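Local coordinates for protein RNA-dependent RNA polymerase (PDB 6DX5) that supplies an N-terminal viral OTU cysteine protease domain of the deubiquitinase type, in a longer L protein that probably acts as an RNA-directed RNA polymerase, at residues V138-W143 with F166-C171; F39-Y44 with F175-L180; P11-S16 with D153-G158. All blocks are in the same frame, centred on the assembly; numbering follows the deposited sequence.

Interaction 1: residues V138-W143 with F166-C171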
ATOM      1  N   VAL A 138       5.797  -6.315 -18.302  1.00 30.02           N
ATOM      2  CA  VAL A 138       6.728  -5.199 -18.166  1.00 29.69           C
ATOM      3  C   VAL A 138       6.841  -4.866 -16.695  1.00 33.08           C
ATOM      4  O   VAL A 138       6.082  -5.370 -15.862  1.00 27.55           O
ATOM      5  CB  VAL A 138       6.317  -3.930 -18.938  1.00 23.43           C
ATOM      6  CG1 VAL A 138       6.284  -4.194 -20.399  1.00 20.59           C
ATOM      7  CG2 VAL A 138       4.959  -3.347 -18.425  1.00 19.10           C
ATOM      8  N   THR A 139       7.813  -4.002 -16.392  1.00 23.97           N
ATOM      9  CA  THR A 139       8.010  -3.464 -15.064  1.00 23.33           C
ATOM     10  C   THR A 139       7.547  -2.012 -15.017  1.00 25.12           C
ATOM     11  O   THR A 139       7.942  -1.185 -15.865  1.00 26.93           O
ATOM     12  CB  THR A 139       9.474  -3.600 -14.680  1.00 26.00           C
ATOM     13  OG1 THR A 139       9.778  -4.996 -14.680  1.00 29.57           O
ATOM     14  CG2 THR A 139       9.732  -3.042 -13.277  1.00 24.20           C
ATOM     15  N   ILE A 140       6.727  -1.693 -14.024  1.00 23.56           N
ATOM     16  CA  ILE A 140       6.277  -0.320 -13.814  1.00 22.62           C
ATOM     17  C   ILE A 140       6.786   0.116 -12.451  1.00 26.55           C
ATOM     18  O   ILE A 140       6.599  -0.609 -11.458  1.00 27.33           O
ATOM     19  CB  ILE A 140       4.743  -0.197 -13.907  1.00 19.73           C
ATOM     20  CG1 ILE A 140       4.304  -0.633 -15.259  1.00 22.32           C
ATOM     21  CG2 ILE A 140       4.267   1.291 -13.707  1.00 20.88           C
ATOM     22  CD1 ILE A 140       2.756  -0.834 -15.384  1.00 19.89           C
ATOM     23  N   VAL A 141       7.436   1.285 -12.406  1.00 20.54           N
ATOM     24  CA  VAL A 141       7.951   1.849 -11.169  1.00 22.81           C
ATOM     25  C   VAL A 141       7.130   3.079 -10.831  1.00 24.91           C
ATOM     26  O   VAL A 141       6.941   3.939 -11.686  1.00 21.82           O
ATOM     27  CB  VAL A 141       9.435   2.209 -11.304  1.00 27.94           C
ATOM     28  CG1 VAL A 141       9.946   2.697 -10.020  1.00 20.85           C
ATOM     29  CG2 VAL A 141      10.225   0.978 -11.800  1.00 25.48           C
ATOM     30  N   ILE A 142       6.635   3.163  -9.593  1.00 26.55           N
ATOM     31  CA  ILE A 142       5.847   4.303  -9.130  1.00 28.31           C
ATOM     32  C   ILE A 142       6.696   5.048  -8.110  1.00 24.65           C
ATOM     33  O   ILE A 142       7.012   4.510  -7.045  1.00 20.46           O
ATOM     34  CB  ILE A 142       4.517   3.895  -8.490  1.00 31.72           C
ATOM     35  CG1 ILE A 142       3.729   2.902  -9.360  1.00 34.02           C
ATOM     36  CG2 ILE A 142       3.694   5.167  -8.189  1.00 22.05           C
ATOM     37  CD1 ILE A 142       3.095   3.527 -10.511  1.00 38.92           C
ATOM     38  N   TRP A 143       7.071   6.279  -8.415  1.00 20.45           N
ATOM     39  CA  TRP A 143       7.868   7.088  -7.500  1.00 18.48           C
ATOM     40  C   TRP A 143       6.923   8.075  -6.817  1.00 18.56           C
ATOM     41  O   TRP A 143       6.340   8.940  -7.479  1.00 19.26           O
ATOM     42  CB  TRP A 143       8.979   7.852  -8.242  1.00 18.95           C
ATOM     43  CG  TRP A 143       9.941   7.032  -9.032  1.00 23.07           C
ATOM     44  CD1 TRP A 143       9.754   6.542 -10.294  1.00 23.59           C
ATOM     45  CD2 TRP A 143      11.221   6.552  -8.592  1.00 20.63           C
ATOM     46  NE1 TRP A 143      10.852   5.811 -10.682  1.00 23.86           N
ATOM     47  CE2 TRP A 143      11.762   5.797  -9.652  1.00 21.60           C
ATOM     48  CE3 TRP A 143      11.964   6.702  -7.411  1.00 24.27           C
ATOM     49  CZ2 TRP A 143      13.021   5.164  -9.570  1.00 38.15           C
ATOM     50  CZ3 TRP A 143      13.235   6.091  -7.333  1.00 28.98           C
ATOM     51  CH2 TRP A 143      13.725   5.305  -8.395  1.00 31.45           C
ATOM     52  N   PHE A 166       9.171   1.111 -16.945  1.00 26.26           N
ATOM     53  CA  PHE A 166       8.384   2.303 -17.233  1.00 21.46           C
ATOM     54  C   PHE A 166       8.219   3.022 -15.914  1.00 22.43           C
ATOM     55  O   PHE A 166       7.696   2.445 -14.961  1.00 24.19           O
ATOM     56  CB  PHE A 166       7.052   1.911 -17.867  1.00 21.33           C
ATOM     57  CG  PHE A 166       7.231   1.202 -19.184  1.00 26.20           C
ATOM     58  CD1 PHE A 166       7.438   1.935 -20.342  1.00 25.17           C
ATOM     59  CD2 PHE A 166       7.352  -0.177 -19.230  1.00 22.17           C
ATOM     60  CE1 PHE A 166       7.677   1.316 -21.560  1.00 30.60           C
ATOM     61  CE2 PHE A 166       7.565  -0.829 -20.430  1.00 21.86           C
ATOM     62  CZ  PHE A 166       7.728  -0.097 -21.610  1.00 31.42           C
ATOM     63  N   ASN A 167       8.711   4.251 -15.836  1.00 18.75           N
ATOM     64  CA  ASN A 167       8.820   4.964 -14.565  1.00 21.19           C
ATOM     65  C   ASN A 167       7.731   6.028 -14.532  1.00 26.16           C
ATOM     66  O   ASN A 167       7.607   6.843 -15.473  1.00 22.38           O
ATOM     67  CB  ASN A 167      10.205   5.627 -14.409  1.00 20.29           C
ATOM     68  CG  ASN A 167      11.300   4.631 -14.114  1.00 30.47           C
ATOM     69  OD1 ASN A 167      11.506   4.230 -12.956  1.00 24.69           O
ATOM     70  ND2 ASN A 167      11.989   4.185 -15.166  1.00 22.04           N
ATOM     71  N   ILE A 168       6.970   6.060 -13.447  1.00 22.28           N
ATOM     72  CA  ILE A 168       5.872   7.007 -13.326  1.00 19.48           C
ATOM     73  C   ILE A 168       6.042   7.717 -12.004  1.00 23.33           C
ATOM     74  O   ILE A 168       6.464   7.097 -11.027  1.00 22.03           O
ATOM     75  CB  ILE A 168       4.542   6.249 -13.439  1.00 28.78           C
ATOM     76  CG1 ILE A 168       4.455   5.653 -14.864  1.00 25.20           C
ATOM     77  CG2 ILE A 168       3.343   7.118 -13.053  1.00 27.93           C
ATOM     78  CD1 ILE A 168       3.152   5.122 -15.211  1.00 30.78           C
ATOM     79  N   VAL A 169       5.808   9.038 -11.980  1.00 24.66           N
ATOM     80  CA  VAL A 169       5.910   9.789 -10.735  1.00 25.08           C
ATOM     81  C   VAL A 169       4.497  10.067 -10.262  1.00 27.88           C
ATOM     82  O   VAL A 169       3.596  10.302 -11.069  1.00 27.88           O
ATOM     83  CB  VAL A 169       6.706  11.096 -10.918  1.00 19.73           C
ATOM     84  CG1 VAL A 169       6.040  12.003 -11.968  1.00 20.40           C
ATOM     85  CG2 VAL A 169       6.827  11.866  -9.614  1.00 18.67           C
ATOM     86  N   ARG A 170       4.299  10.057  -8.953  1.00 21.55           N
ATOM     87  CA  ARG A 170       2.990  10.280  -8.368  1.00 23.09           C
ATOM     88  C   ARG A 170       3.129  11.357  -7.313  1.00 23.96           C
ATOM     89  O   ARG A 170       3.899  11.190  -6.350  1.00 25.24           O
ATOM     90  CB  ARG A 170       2.438   9.013  -7.714  1.00 22.55           C
ATOM     91  CG  ARG A 170       1.046   9.253  -7.114  1.00 26.16           C
ATOM     92  CD  ARG A 170       0.569   8.103  -6.265  1.00 22.94           C
ATOM     93  NE  ARG A 170      -0.882   8.202  -6.114  1.00 33.66           N
ATOM     94  CZ  ARG A 170      -1.675   7.235  -5.643  1.00 36.33           C
ATOM     95  NH1 ARG A 170      -1.149   6.067  -5.235  1.00 27.02           N
ATOM     96  NH2 ARG A 170      -2.985   7.441  -5.586  1.00 33.99           N
ATOM     97  N   CYS A 171       2.357  12.439  -7.457  1.00 22.33           N
ATOM     98  CA  CYS A 171       2.374  13.535  -6.482  1.00 23.35           C
ATOM     99  C   CYS A 171       0.950  13.707  -5.972  1.00 28.11           C
ATOM    100  O   CYS A 171       0.084  14.184  -6.714  1.00 26.73           O
ATOM    101  CB  CYS A 171       2.914  14.824  -7.112  1.00 32.01           C
ATOM    102  SG  CYS A 171       3.237  16.119  -5.794  1.00 47.37           S
TER
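Trp-143 NE1 donates to Asn-167 OD1 at 2.8 Å, marking the tight side of the parallel strand pair. The bond is nearly straight (164°), its acceptor in the indole plane and the amide turned 32° from that plane. Asn-167 CG turns back beside its own backbone N (chi1 -74°), which lays the amide alongside Val-141; OD1 comes within 3.3 Å of Val-141 CB, and Val-141 CG1 sits over one indole face, toward the rim. Asn-167 ND2 bonds to Val-162 O, so both ends of this buried amide are fixed. On the other side of the sheet Ile-140, Ile-142 and Ile-168 meet less closely: Ile-142 CD1 is 4.3 Å from Ile-168 CB, and Phe-38 and Phe-42 of helix 37-47 pack there. The margin nearer solvent belongs to Val-138 and Phe-166, crossing at about a right angle, with CG1 of Val-138 3.6 Å from CE2 of Phe-166; a bound dithiothreitol, probably from the crystallisation liquor, lies about 4 Å from this phenyl. At the far end Arg-170 CB touches Ile-142 CG2 while the guanidinium leads away. Five backbone hydrogen bonds join the one parallel pair in the mixed central sheet of the OTU-like protease fold.

Interaction 2: residues F39-Y44 with F175-L180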
ATOM      1  N   PHE A  39      -3.461   6.152 -16.470  1.00 18.93           N
ATOM      2  CA  PHE A  39      -3.504   5.520 -17.791  1.00 18.76           C
ATOM      3  C   PHE A  39      -2.769   6.372 -18.816  1.00 20.70           C
ATOM      4  O   PHE A  39      -2.072   5.833 -19.688  1.00 21.28           O
ATOM      5  CB  PHE A  39      -4.966   5.267 -18.217  1.00 16.69           C
ATOM      6  CG  PHE A  39      -5.730   4.384 -17.256  1.00 18.83           C
ATOM      7  CD1 PHE A  39      -5.201   3.150 -16.855  1.00 17.56           C
ATOM      8  CD2 PHE A  39      -6.951   4.801 -16.717  1.00 22.30           C
ATOM      9  CE1 PHE A  39      -5.897   2.308 -15.948  1.00 20.72           C
ATOM     10  CE2 PHE A  39      -7.659   3.985 -15.808  1.00 23.61           C
ATOM     11  CZ  PHE A  39      -7.119   2.717 -15.423  1.00 24.34           C
ATOM     12  N   ARG A  40      -2.905   7.717 -18.718  1.00 20.99           N
ATOM     13  CA  ARG A  40      -2.246   8.625 -19.675  1.00 18.95           C
ATOM     14  C   ARG A  40      -0.729   8.598 -19.526  1.00 25.37           C
ATOM     15  O   ARG A  40       0.017   8.630 -20.529  1.00 17.96           O
ATOM     16  CB  ARG A  40      -2.726  10.064 -19.475  1.00 19.24           C
ATOM     17  CG  ARG A  40      -4.178  10.280 -19.893  1.00 23.20           C
ATOM     18  CD  ARG A  40      -4.656  11.720 -19.536  1.00 23.88           C
ATOM     19  NE  ARG A  40      -5.956  11.937 -20.149  1.00 25.59           N
ATOM     20  CZ  ARG A  40      -6.088  12.351 -21.402  1.00 27.56           C
ATOM     21  NH1 ARG A  40      -4.989  12.649 -22.120  1.00 28.51           N
ATOM     22  NH2 ARG A  40      -7.291  12.480 -21.932  1.00 29.77           N
ATOM     23  N   ALA A  41      -0.253   8.582 -18.281  1.00 22.25           N
ATOM     24  CA  ALA A  41       1.185   8.473 -18.047  1.00 26.38           C
ATOM     25  C   ALA A  41       1.718   7.170 -18.634  1.00 26.05           C
ATOM     26  O   ALA A  41       2.682   7.164 -19.411  1.00 23.10           O
ATOM     27  CB  ALA A  41       1.475   8.564 -16.535  1.00 17.79           C
ATOM     28  N   PHE A  42       1.045   6.059 -18.362  1.00 21.63           N
ATOM     29  CA  PHE A  42       1.576   4.813 -18.906  1.00 18.72           C
ATOM     30  C   PHE A  42       1.432   4.813 -20.426  1.00 21.51           C
ATOM     31  O   PHE A  42       2.375   4.467 -21.144  1.00 20.69           O
ATOM     32  CB  PHE A  42       0.896   3.580 -18.244  1.00 17.95           C
ATOM     33  CG  PHE A  42       1.498   2.284 -18.677  1.00 21.43           C
ATOM     34  CD1 PHE A  42       2.686   1.832 -18.122  1.00 22.35           C
ATOM     35  CD2 PHE A  42       0.916   1.548 -19.692  1.00 23.22           C
ATOM     36  CE1 PHE A  42       3.266   0.632 -18.553  1.00 28.46           C
ATOM     37  CE2 PHE A  42       1.489   0.345 -20.151  1.00 22.16           C
ATOM     38  CZ  PHE A  42       2.667  -0.115 -19.569  1.00 25.33           C
ATOM     39  N   ALA A  43       0.300   5.278 -20.953  1.00 19.99           N
ATOM     40  CA  ALA A  43       0.180   5.291 -22.406  1.00 18.28           C
ATOM     41  C   ALA A  43       1.277   6.166 -23.046  1.00 21.43           C
ATOM     42  O   ALA A  43       1.811   5.847 -24.121  1.00 25.76           O
ATOM     43  CB  ALA A  43      -1.229   5.767 -22.798  1.00 19.04           C
ATOM     44  N   TYR A  44       1.651   7.261 -22.397  1.00 19.47           N
ATOM     45  CA  TYR A  44       2.698   8.089 -22.978  1.00 17.25           C
ATOM     46  C   TYR A  44       4.010   7.320 -23.089  1.00 22.41           C
ATOM     47  O   TYR A  44       4.678   7.370 -24.133  1.00 20.87           O
ATOM     48  CB  TYR A  44       2.895   9.369 -22.172  1.00 19.08           C
ATOM     49  CG  TYR A  44       4.009  10.174 -22.785  1.00 21.06           C
ATOM     50  CD1 TYR A  44       3.770  11.036 -23.857  1.00 25.20           C
ATOM     51  CD2 TYR A  44       5.301  10.064 -22.308  1.00 20.53           C
ATOM     52  CE1 TYR A  44       4.809  11.782 -24.441  1.00 25.51           C
ATOM     53  CE2 TYR A  44       6.348  10.818 -22.875  1.00 27.07           C
ATOM     54  CZ  TYR A  44       6.093  11.663 -23.932  1.00 30.17           C
ATOM     55  OH  TYR A  44       7.142  12.408 -24.452  1.00 32.45           O
ATOM     56  N   PHE A 175      -0.609  11.531 -11.385  1.00 22.01           N
ATOM     57  CA  PHE A 175       0.482  10.764 -11.982  1.00 20.36           C
ATOM     58  C   PHE A 175       0.990  11.472 -13.232  1.00 19.41           C
ATOM     59  O   PHE A 175       0.187  11.945 -14.039  1.00 25.32           O
ATOM     60  CB  PHE A 175       0.037   9.339 -12.388  1.00 18.09           C
ATOM     61  CG  PHE A 175      -0.434   8.464 -11.236  1.00 21.64           C
ATOM     62  CD1 PHE A 175       0.444   7.541 -10.644  1.00 24.45           C
ATOM     63  CD2 PHE A 175      -1.770   8.467 -10.822  1.00 23.47           C
ATOM     64  CE1 PHE A 175       0.025   6.663  -9.620  1.00 22.11           C
ATOM     65  CE2 PHE A 175      -2.221   7.609  -9.766  1.00 20.66           C
ATOM     66  CZ  PHE A 175      -1.312   6.696  -9.167  1.00 20.49           C
ATOM     67  N   ASP A 176       2.326  11.533 -13.414  1.00 19.67           N
ATOM     68  CA  ASP A 176       2.952  11.953 -14.680  1.00 17.33           C
ATOM     69  C   ASP A 176       3.961  10.882 -15.130  1.00 20.77           C
ATOM     70  O   ASP A 176       4.319   9.974 -14.357  1.00 20.18           O
ATOM     71  CB  ASP A 176       3.671  13.317 -14.535  1.00 19.10           C
ATOM     72  CG  ASP A 176       2.708  14.506 -14.429  1.00 33.92           C
ATOM     73  OD1 ASP A 176       3.017  15.444 -13.624  1.00 39.15           O
ATOM     74  OD2 ASP A 176       1.669  14.555 -15.200  1.00 29.58           O
ATOM     75  N   ALA A 177       4.470  11.014 -16.371  1.00 16.99           N
ATOM     76  CA  ALA A 177       5.458  10.068 -16.899  1.00 22.38           C
ATOM     77  C   ALA A 177       6.866  10.547 -16.586  1.00 23.95           C
ATOM     78  O   ALA A 177       7.091  11.751 -16.431  1.00 21.81           O
ATOM     79  CB  ALA A 177       5.281   9.907 -18.408  1.00 18.04           C
ATOM     80  N   LEU A 178       7.819   9.604 -16.479  1.00 21.74           N
ATOM     81  CA  LEU A 178       9.257   9.913 -16.302  1.00 22.00           C
ATOM     82  C   LEU A 178      10.076   9.224 -17.390  1.00 24.86           C
ATOM     83  O   LEU A 178       9.868   8.044 -17.661  1.00 24.57           O
ATOM     84  CB  LEU A 178       9.800   9.421 -14.953  1.00 17.56           C
ATOM     85  CG  LEU A 178       9.260  10.055 -13.677  1.00 20.10           C
ATOM     86  CD1 LEU A 178       9.792   9.356 -12.472  1.00 19.46           C
ATOM     87  CD2 LEU A 178       9.617  11.560 -13.653  1.00 17.32           C
ATOM     88  N   LYS A 179      10.995   9.948 -18.026  1.00 29.10           N
ATOM     89  CA  LYS A 179      11.977   9.318 -18.904  1.00 35.86           C
ATOM     90  C   LYS A 179      13.366   9.500 -18.323  1.00 42.26           C
ATOM     91  O   LYS A 179      13.704  10.574 -17.810  1.00 34.76           O
ATOM     92  CB  LYS A 179      11.916   9.883 -20.303  1.00 42.92           C
ATOM     93  CG  LYS A 179      10.666   9.388 -20.994  1.00 47.39           C
ATOM     94  CD  LYS A 179      10.646   9.738 -22.438  1.00 50.96           C
ATOM     95  CE  LYS A 179       9.634   8.829 -23.167  1.00 46.60           C
ATOM     96  NZ  LYS A 179       9.410   9.301 -24.589  1.00 54.90           N
ATOM     97  N   LEU A 180      14.154   8.439 -18.374  1.00 35.10           N
ATOM     98  CA  LEU A 180      15.487   8.495 -17.812  1.00 39.34           C
ATOM     99  C   LEU A 180      16.370   9.383 -18.689  1.00 48.48           C
ATOM    100  O   LEU A 180      16.327   9.302 -19.921  1.00 50.41           O
ATOM    101  CB  LEU A 180      16.048   7.084 -17.712  1.00 43.98           C
ATOM    102  CG  LEU A 180      17.113   6.749 -16.683  1.00 50.26           C
ATOM    103  CD1 LEU A 180      16.685   7.070 -15.289  1.00 46.68           C
ATOM    104  CD2 LEU A 180      17.392   5.275 -16.763  1.00 55.21           C
TER
HETATM  105  O   HOH W   1       7.202   8.130 -25.300  1.00 33.19           O
HETATM  106  O   HOH W   2       9.522  11.970 -24.411  1.00 46.33           O
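Ala-41 and Tyr-44, one helical turn apart, face Ala-177 and Lys-179 where helix 37-47 packs on the sheet of the OTU fold, a helix-on-strand layer of the papain-like cysteine protease clan. The local axes run 6.8 Å apart and within 18° of parallel, an approach that small side chains allow: Ala-41 CB points at the strand and stands 3.7 Å from the Asp-176 carbonyl carbon C, with Ala-177 CB directed back toward the helix. Asp-176 points away from the helix, with a hydrogen bond to His-174 and a salt bridge to Arg-28. Tyr-44 CG stands anti to the backbone N (chi1 178°), which brings the ring to Ala-177 and Lys-179; Tyr-44 CD2 meets Ala-177 CB at 3.9 Å. Lys-179 rises from the strand with its chain extended beyond CG and crosses the tyrosine at about a right angle. Its NZ comes obliquely to the ring, 3.8 Å from Tyr-44 CE2, without a direct hydrogen bond to the phenol. Water joins the lysine to the helix instead: Lys-179 NZ donates at 2.6 Å to one molecule, whose oxygen lies above the Tyr-44 ring near its rim and donates in turn, at 2.9 Å, to Tyr-44 O.

Interaction 3: residues P11-S16 with D153-G158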
ATOM      1  N   PRO A  11       3.029 -10.061  -4.272  1.00 38.09           N
ATOM      2  CA  PRO A  11       3.311 -10.883  -5.461  1.00 39.95           C
ATOM      3  C   PRO A  11       3.740  -9.978  -6.619  1.00 40.48           C
ATOM      4  O   PRO A  11       3.019  -9.037  -7.009  1.00 34.91           O
ATOM      5  CB  PRO A  11       1.981 -11.597  -5.717  1.00 39.10           C
ATOM      6  CG  PRO A  11       1.166 -11.438  -4.413  1.00 42.04           C
ATOM      7  CD  PRO A  11       1.636 -10.157  -3.781  1.00 38.34           C
ATOM      8  N   ASN A  12       4.973 -10.205  -7.119  1.00 36.28           N
ATOM      9  CA  ASN A  12       5.541  -9.411  -8.207  1.00 33.51           C
ATOM     10  C   ASN A  12       5.641  -7.925  -7.833  1.00 34.12           C
ATOM     11  O   ASN A  12       5.607  -7.057  -8.706  1.00 33.54           O
ATOM     12  CB  ASN A  12       4.688  -9.584  -9.483  1.00 34.41           C
ATOM     13  CG  ASN A  12       5.396  -9.150 -10.748  1.00 39.68           C
ATOM     14  OD1 ASN A  12       6.553  -9.484 -10.963  1.00 37.39           O
ATOM     15  ND2 ASN A  12       4.692  -8.365 -11.593  1.00 39.76           N
ATOM     16  N   LEU A  13       5.746  -7.584  -6.543  1.00 32.35           N
ATOM     17  CA  LEU A  13       5.720  -6.187  -6.088  1.00 33.57           C
ATOM     18  C   LEU A  13       6.864  -5.923  -5.110  1.00 34.83           C
ATOM     19  O   LEU A  13       7.011  -6.630  -4.101  1.00 38.88           O
ATOM     20  CB  LEU A  13       4.383  -5.845  -5.419  1.00 29.32           C
ATOM     21  CG  LEU A  13       4.220  -4.560  -4.590  1.00 33.64           C
ATOM     22  CD1 LEU A  13       4.471  -3.230  -5.357  1.00 29.70           C
ATOM     23  CD2 LEU A  13       2.837  -4.545  -3.965  1.00 38.41           C
ATOM     24  N   TYR A  14       7.656  -4.904  -5.414  1.00 34.01           N
ATOM     25  CA  TYR A  14       8.864  -4.562  -4.671  1.00 36.38           C
ATOM     26  C   TYR A  14       8.784  -3.131  -4.174  1.00 39.57           C
ATOM     27  O   TYR A  14       8.097  -2.281  -4.743  1.00 34.59           O
ATOM     28  CB  TYR A  14      10.157  -4.721  -5.526  1.00 33.51           C
ATOM     29  CG  TYR A  14      10.319  -6.117  -6.053  1.00 42.96           C
ATOM     30  CD1 TYR A  14       9.626  -6.516  -7.197  1.00 37.23           C
ATOM     31  CD2 TYR A  14      11.126  -7.056  -5.392  1.00 43.06           C
ATOM     32  CE1 TYR A  14       9.740  -7.788  -7.680  1.00 44.27           C
ATOM     33  CE2 TYR A  14      11.244  -8.345  -5.866  1.00 46.86           C
ATOM     34  CZ  TYR A  14      10.532  -8.713  -6.998  1.00 50.68           C
ATOM     35  OH  TYR A  14      10.610  -9.991  -7.496  1.00 47.40           O
ATOM     36  N   THR A  15       9.518  -2.877  -3.111  1.00 47.81           N
ATOM     37  CA  THR A  15       9.610  -1.556  -2.545  1.00 47.87           C
ATOM     38  C   THR A  15      11.071  -1.289  -2.215  1.00 47.95           C
ATOM     39  O   THR A  15      11.901  -2.206  -2.166  1.00 44.54           O
ATOM     40  CB  THR A  15       8.716  -1.423  -1.301  1.00 53.31           C
ATOM     41  OG1 THR A  15       8.821  -0.090  -0.771  1.00 60.12           O
ATOM     42  CG2 THR A  15       9.114  -2.449  -0.228  1.00 47.38           C
ATOM     43  N   SER A  16      11.371  -0.008  -2.027  1.00 42.21           N
ATOM     44  CA  SER A  16      12.712   0.431  -1.712  1.00 44.19           C
ATOM     45  C   SER A  16      12.636   1.784  -1.009  1.00 45.97           C
ATOM     46  O   SER A  16      11.743   2.601  -1.268  1.00 42.89           O
ATOM     47  CB  SER A  16      13.569   0.511  -2.975  1.00 47.34           C
ATOM     48  OG  SER A  16      14.929   0.688  -2.621  1.00 52.72           O
ATOM     49  N   ASP A 153       8.904   7.434  -1.213  1.00 28.04           N
ATOM     50  CA  ASP A 153       9.216   6.014  -1.340  1.00 34.94           C
ATOM     51  C   ASP A 153       8.831   5.600  -2.750  1.00 32.27           C
ATOM     52  O   ASP A 153       8.335   6.413  -3.540  1.00 28.14           O
ATOM     53  CB  ASP A 153       8.519   5.161  -0.268  1.00 34.87           C
ATOM     54  CG  ASP A 153       7.040   5.487  -0.134  1.00 40.22           C
ATOM     55  OD1 ASP A 153       6.596   5.913   0.971  1.00 44.41           O
ATOM     56  OD2 ASP A 153       6.328   5.333  -1.158  1.00 44.46           O
ATOM     57  N   VAL A 154       9.109   4.339  -3.086  1.00 30.86           N
ATOM     58  CA  VAL A 154       8.947   3.892  -4.462  1.00 28.15           C
ATOM     59  C   VAL A 154       8.590   2.413  -4.451  1.00 28.92           C
ATOM     60  O   VAL A 154       9.112   1.660  -3.633  1.00 27.32           O
ATOM     61  CB  VAL A 154      10.220   4.188  -5.283  1.00 26.89           C
ATOM     62  CG1 VAL A 154      11.404   3.614  -4.611  1.00 31.17           C
ATOM     63  CG2 VAL A 154      10.093   3.667  -6.697  1.00 20.60           C
ATOM     64  N   GLN A 155       7.633   2.024  -5.313  1.00 27.48           N
ATOM     65  CA  GLN A 155       7.222   0.653  -5.560  1.00 24.02           C
ATOM     66  C   GLN A 155       7.483   0.314  -7.019  1.00 31.79           C
ATOM     67  O   GLN A 155       7.491   1.192  -7.908  1.00 29.79           O
ATOM     68  CB  GLN A 155       5.740   0.417  -5.292  1.00 28.91           C
ATOM     69  CG  GLN A 155       5.252   0.822  -3.964  1.00 46.98           C
ATOM     70  CD  GLN A 155       4.507   2.159  -4.010  1.00 63.19           C
ATOM     71  OE1 GLN A 155       3.434   2.309  -4.677  1.00 66.42           O
ATOM     72  NE2 GLN A 155       5.079   3.152  -3.313  1.00 55.40           N
ATOM     73  N   LYS A 156       7.633  -0.982  -7.259  1.00 24.84           N
ATOM     74  CA  LYS A 156       7.976  -1.525  -8.572  1.00 24.80           C
ATOM     75  C   LYS A 156       7.153  -2.804  -8.770  1.00 26.26           C
ATOM     76  O   LYS A 156       7.226  -3.718  -7.955  1.00 26.82           O
ATOM     77  CB  LYS A 156       9.478  -1.802  -8.614  1.00 22.42           C
ATOM     78  CG  LYS A 156      10.105  -2.484  -9.829  1.00 23.95           C
ATOM     79  CD  LYS A 156      11.622  -2.342  -9.648  1.00 28.19           C
ATOM     80  CE  LYS A 156      12.404  -3.653  -9.510  1.00 26.69           C
ATOM     81  NZ  LYS A 156      11.928  -4.752 -10.366  1.00 31.72           N
ATOM     82  N   PHE A 157       6.315  -2.836  -9.796  1.00 26.46           N
ATOM     83  CA  PHE A 157       5.626  -4.043 -10.206  1.00 28.62           C
ATOM     84  C   PHE A 157       6.457  -4.657 -11.313  1.00 32.04           C
ATOM     85  O   PHE A 157       6.656  -4.016 -12.346  1.00 28.94           O
ATOM     86  CB  PHE A 157       4.225  -3.732 -10.708  1.00 27.66           C
ATOM     87  CG  PHE A 157       3.334  -3.138  -9.665  1.00 35.41           C
ATOM     88  CD1 PHE A 157       2.517  -3.964  -8.908  1.00 46.20           C
ATOM     89  CD2 PHE A 157       3.263  -1.771  -9.463  1.00 37.19           C
ATOM     90  CE1 PHE A 157       1.661  -3.450  -7.952  1.00 42.86           C
ATOM     91  CE2 PHE A 157       2.398  -1.251  -8.487  1.00 42.97           C
ATOM     92  CZ  PHE A 157       1.597  -2.108  -7.757  1.00 43.52           C
ATOM     93  N   GLY A 158       6.965  -5.863 -11.085  1.00 27.40           N
ATOM     94  CA  GLY A 158       7.853  -6.492 -12.042  1.00 28.48           C
ATOM     95  C   GLY A 158       9.276  -6.560 -11.521  1.00 28.68           C
ATOM     96  O   GLY A 158       9.640  -5.920 -10.532  1.00 28.99           O
TER
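Leu-13 meets Phe-157 because its CG stands anti to the backbone N (chi1 166°) while the phenyl turns back beside its own N (chi1 -63°), so that the two side chains lie side by side and point the same way. CD1 of Leu-13 then lies over one face of the Phe-157 ring in a CH-pi contact, 4.0 Å from the centroid and 16° off the normal. Ala-129 and Ala-133 of helix 126-136 also touch this phenyl.

Across the sheet Tyr-14 pairs with Lys-156. The lysine chain bends near its end and brings NZ round to Gly-158 O at 2.6 Å; Asp-160 O takes a second bond from the ammonium, and the Trp-6 ring adds a cation-pi contact, so two carbonyl oxygens and an indole ring together probably stabilise the ammonium of this buried lysine. The same Gly-158 O lies obliquely 3.4 Å from Tyr-14 CD1.

Backbone bonds set the antiparallel register. Gly-158 N reaches Asn-12 O at 3.0 Å, and Tyr-14 N reaches Lys-156 O at 2.8 Å; Lys-156 N returns a bond to Tyr-14 O. Toward the far end the pairing slackens: Ser-16 N donates to Val-154 O at 3.2 Å, and the same oxygen also receives a weak bond from Thr-15 OG1. There Asp-153 turns outward to a salt bridge with Arg-170 of the second subunit. Strand 13-16, hydrogen-bonded to strand 7-10 on its other edge, thereby adds an N-terminal beta hairpin to the central sheet, an extension characteristic of nairovirus OTU proteases.

All three contacts involve one seven-stranded mixed sheet. Interaction 3 joins strands 13-16 and 151-157, interaction 1 joins 140-145 and 166-171, and interaction 2 sets helix 37-47 against the next strand, 174-180. Interaction 1 is central: its centre lies about 8 Å from that of interaction 2 and about 10 Å from that of interaction 3, whereas the latter two are about 17 Å apart, centre to centre, and do not touch. Along the chain the order is 11-16, 39-44, 138-143, 153-158, 166-171, 175-180, so interaction 3 alternates with both others. The amino-terminal hairpin, the early helix and the late strands of the protease domain are thus tied into one unit.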